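Methylated-DNA--protein-cysteine methyltransferase (Thermococcus kodakarensis, PDB 1MGT) repairs O6-methylguanine and O4-methylthymine in DNA by transferring the methyl group to one of its own cysteines, a suicide reaction that inactivates it irreversibly. Local coordinates at residues 17-22 against 42-47. Numbering follows the deposited sequence.
Sequences GVIFSG and DLAEHL
Ile19, near the end of strand 12-20, reaches across to Leu43 and Ala44 of helix 33-49 with a single methyl group, CD1. Its CB points at the helix but lies too far back to touch it. At CB the side chain forks. The Ile19 CG2 branch stops short of the helix, still 5.6 Å from its nearest atom there, Leu47 CD1. The other branch carries the contact: Ile19 CG1 continues outward, though it too remains 5.0 Å from Leu43 CD2, and with chi2 at 178° CD1 lies anti to CA, so the side chain is fully extended and the methyl stands at its far end. There Ile19 CD1 approaches Leu43 CD2 to 4.2 Å, methyl to methyl, while Ala44 CB lies 4.5 Å away on another flank of the same methyl. Leu43 meets it halfway, its CG anti to the backbone N (chi1 -177°) and its CD2 branch directed at the strand. One turn further along the helix, Leu47 points the same way, but its CD1 stays 4.9 Å from Ile19 CD1 and adds only a loose border. No hydrogen bond crosses, and the two segments bury just 104 Å² between them. Ile54 and Gln25 also touch Ile19, and Leu43 in turn leans on Pro134, its side chain lying about 11 Å from that of Cys141, the inferred methyl acceptor. Val18 points away from helix 33-49 and packs against helix 63-71, placing helices on both faces of the antiparallel sheet, an alpha/beta layering consistent with the RNase H-like N-terminal domain of the MGMT family.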
ATOM      1  N   GLY A  17      -2.708   9.694  -2.620  1.00 11.46           N
ATOM      2  CA  GLY A  17      -1.900  10.238  -3.728  1.00 10.40           C
ATOM      3  C   GLY A  17      -1.474   9.044  -4.585  1.00 11.23           C
ATOM      4  O   GLY A  17      -1.133   8.006  -4.010  1.00 11.52           O
ATOM      5  N   VAL A  18      -1.539   9.149  -5.898  1.00  9.51           N
ATOM      6  CA  VAL A  18      -1.154   8.063  -6.783  1.00  9.64           C
ATOM      7  C   VAL A  18      -0.157   8.592  -7.844  1.00 11.21           C
ATOM      8  O   VAL A  18      -0.464   9.590  -8.497  1.00 12.04           O
ATOM      9  CB  VAL A  18      -2.362   7.448  -7.511  1.00  9.91           C
ATOM     10  CG1 VAL A  18      -1.910   6.283  -8.407  1.00 10.92           C
ATOM     11  CG2 VAL A  18      -3.418   6.922  -6.526  1.00 10.65           C
ATOM     12  N   ILE A  19       0.995   7.972  -7.881  1.00 10.86           N
ATOM     13  CA  ILE A  19       2.022   8.320  -8.875  1.00 10.47           C
ATOM     14  C   ILE A  19       1.753   7.348 -10.012  1.00 12.38           C
ATOM     15  O   ILE A  19       1.625   6.126  -9.773  1.00 10.50           O
ATOM     16  CB  ILE A  19       3.427   8.115  -8.328  1.00 10.08           C
ATOM     17  CG1 ILE A  19       3.638   8.954  -7.044  1.00 11.07           C
ATOM     18  CG2 ILE A  19       4.433   8.445  -9.423  1.00 11.53           C
ATOM     19  CD1 ILE A  19       5.023   8.737  -6.424  1.00 13.08           C
ATOM     20  N   PHE A  20       1.629   7.824 -11.249  1.00 10.51           N
ATOM     21  CA  PHE A  20       1.330   6.887 -12.327  1.00  9.70           C
ATOM     22  C   PHE A  20       1.900   7.388 -13.658  1.00 13.52           C
ATOM     23  O   PHE A  20       2.185   8.579 -13.799  1.00 11.38           O
ATOM     24  CB  PHE A  20      -0.185   6.728 -12.510  1.00 12.41           C
ATOM     25  CG  PHE A  20      -0.921   7.984 -12.896  1.00 14.19           C
ATOM     26  CD1 PHE A  20      -1.262   8.187 -14.241  1.00 17.01           C
ATOM     27  CD2 PHE A  20      -1.273   8.928 -11.971  1.00 13.93           C
ATOM     28  CE1 PHE A  20      -1.940   9.339 -14.618  1.00 17.33           C
ATOM     29  CE2 PHE A  20      -1.939  10.087 -12.343  1.00 15.20           C
ATOM     30  CZ  PHE A  20      -2.287  10.289 -13.675  1.00 15.64           C
ATOM     31  N   SER A  21       2.054   6.461 -14.556  1.00 13.80           N
ATOM     32  CA  SER A  21       2.568   6.745 -15.909  1.00 17.81           C
ATOM     33  C   SER A  21       2.064   5.588 -16.767  1.00 20.40           C
ATOM     34  O   SER A  21       2.832   4.622 -16.930  1.00 23.67           O
ATOM     35  CB  SER A  21       4.093   6.715 -15.873  1.00 21.42           C
ATOM     36  OG  SER A  21       4.619   7.001 -17.159  1.00 25.31           O
ATOM     37  N   GLY A  22       0.818   5.583 -17.165  1.00 20.39           N
ATOM     38  CA  GLY A  22       0.412   4.381 -17.982  1.00 23.03           C
ATOM     39  C   GLY A  22      -0.270   3.368 -17.054  1.00 24.10           C
ATOM     40  O   GLY A  22      -1.369   2.888 -17.353  1.00 27.86           O
ATOM     41  N   ASP A  42       9.002  10.755  -0.285  1.00 12.13           N
ATOM     42  CA  ASP A  42       9.840   9.635   0.186  1.00 14.09           C
ATOM     43  C   ASP A  42       9.708   8.458  -0.777  1.00 12.40           C
ATOM     44  O   ASP A  42      10.691   7.768  -1.051  1.00 12.96           O
ATOM     45  CB  ASP A  42       9.399   9.186   1.592  1.00 17.02           C
ATOM     46  CG  ASP A  42       9.820  10.117   2.704  1.00 21.60           C
ATOM     47  OD1 ASP A  42       9.238  10.023   3.814  1.00 24.66           O
ATOM     48  OD2 ASP A  42      10.713  10.957   2.521  1.00 23.90           O
ATOM     49  N   LEU A  43       8.490   8.190  -1.255  1.00 10.72           N
ATOM     50  CA  LEU A  43       8.241   7.092  -2.186  1.00 12.26           C
ATOM     51  C   LEU A  43       8.919   7.359  -3.532  1.00 12.30           C
ATOM     52  O   LEU A  43       9.551   6.484  -4.091  1.00 11.53           O
ATOM     53  CB  LEU A  43       6.732   6.971  -2.426  1.00 13.62           C
ATOM     54  CG  LEU A  43       6.253   5.820  -3.336  1.00 17.07           C
ATOM     55  CD1 LEU A  43       6.805   4.493  -2.865  1.00 16.97           C
ATOM     56  CD2 LEU A  43       4.740   5.815  -3.364  1.00 18.29           C
ATOM     57  N   ALA A  44       8.832   8.602  -4.017  1.00 12.63           N
ATOM     58  CA  ALA A  44       9.481   8.923  -5.310  1.00 12.63           C
ATOM     59  C   ALA A  44      11.000   8.773  -5.220  1.00 11.58           C
ATOM     60  O   ALA A  44      11.653   8.371  -6.198  1.00 12.66           O
ATOM     61  CB  ALA A  44       9.131  10.377  -5.646  1.00 12.69           C
ATOM     62  N   GLU A  45      11.602   9.100  -4.104  1.00 12.81           N
ATOM     63  CA  GLU A  45      13.034   9.010  -3.890  1.00 15.57           C
ATOM     64  C   GLU A  45      13.453   7.532  -3.906  1.00 15.37           C
ATOM     65  O   GLU A  45      14.457   7.177  -4.506  1.00 13.01           O
ATOM     66  CB  GLU A  45      13.491   9.670  -2.608  1.00 20.57           C
ATOM     67  CG  GLU A  45      14.984   9.964  -2.547  1.00 30.09           C
ATOM     68  CD  GLU A  45      15.386  11.132  -3.442  1.00 33.66           C
ATOM     69  OE1 GLU A  45      14.648  12.143  -3.518  1.00 36.26           O
ATOM     70  OE2 GLU A  45      16.460  11.034  -4.080  1.00 37.31           O
ATOM     71  N   HIS A  46      12.662   6.707  -3.222  1.00 11.55           N
ATOM     72  CA  HIS A  46      12.935   5.280  -3.198  1.00 14.42           C
ATOM     73  C   HIS A  46      12.815   4.669  -4.597  1.00 13.33           C
ATOM     74  O   HIS A  46      13.698   3.931  -5.005  1.00 14.57           O
ATOM     75  CB  HIS A  46      11.938   4.609  -2.228  1.00 16.89           C
ATOM     76  CG  HIS A  46      11.894   3.118  -2.417  1.00 20.57           C
ATOM     77  ND1 HIS A  46      12.900   2.305  -1.946  1.00 22.75           N
ATOM     78  CD2 HIS A  46      10.998   2.307  -3.025  1.00 22.55           C
ATOM     79  CE1 HIS A  46      12.631   1.052  -2.244  1.00 22.23           C
ATOM     80  NE2 HIS A  46      11.492   1.025  -2.895  1.00 23.20           N
ATOM     81  N   LEU A  47      11.749   4.959  -5.334  1.00 11.20           N
ATOM     82  CA  LEU A  47      11.587   4.397  -6.673  1.00 11.94           C
ATOM     83  C   LEU A  47      12.664   4.934  -7.639  1.00 11.12           C
ATOM     84  O   LEU A  47      13.177   4.189  -8.465  1.00 10.54           O
ATOM     85  CB  LEU A  47      10.211   4.735  -7.233  1.00 12.20           C
ATOM     86  CG  LEU A  47       9.012   4.085  -6.489  1.00 12.58           C
ATOM     87  CD1 LEU A  47       7.705   4.675  -6.946  1.00 14.85           C
ATOM     88  CD2 LEU A  47       9.073   2.578  -6.762  1.00 14.35           C
TER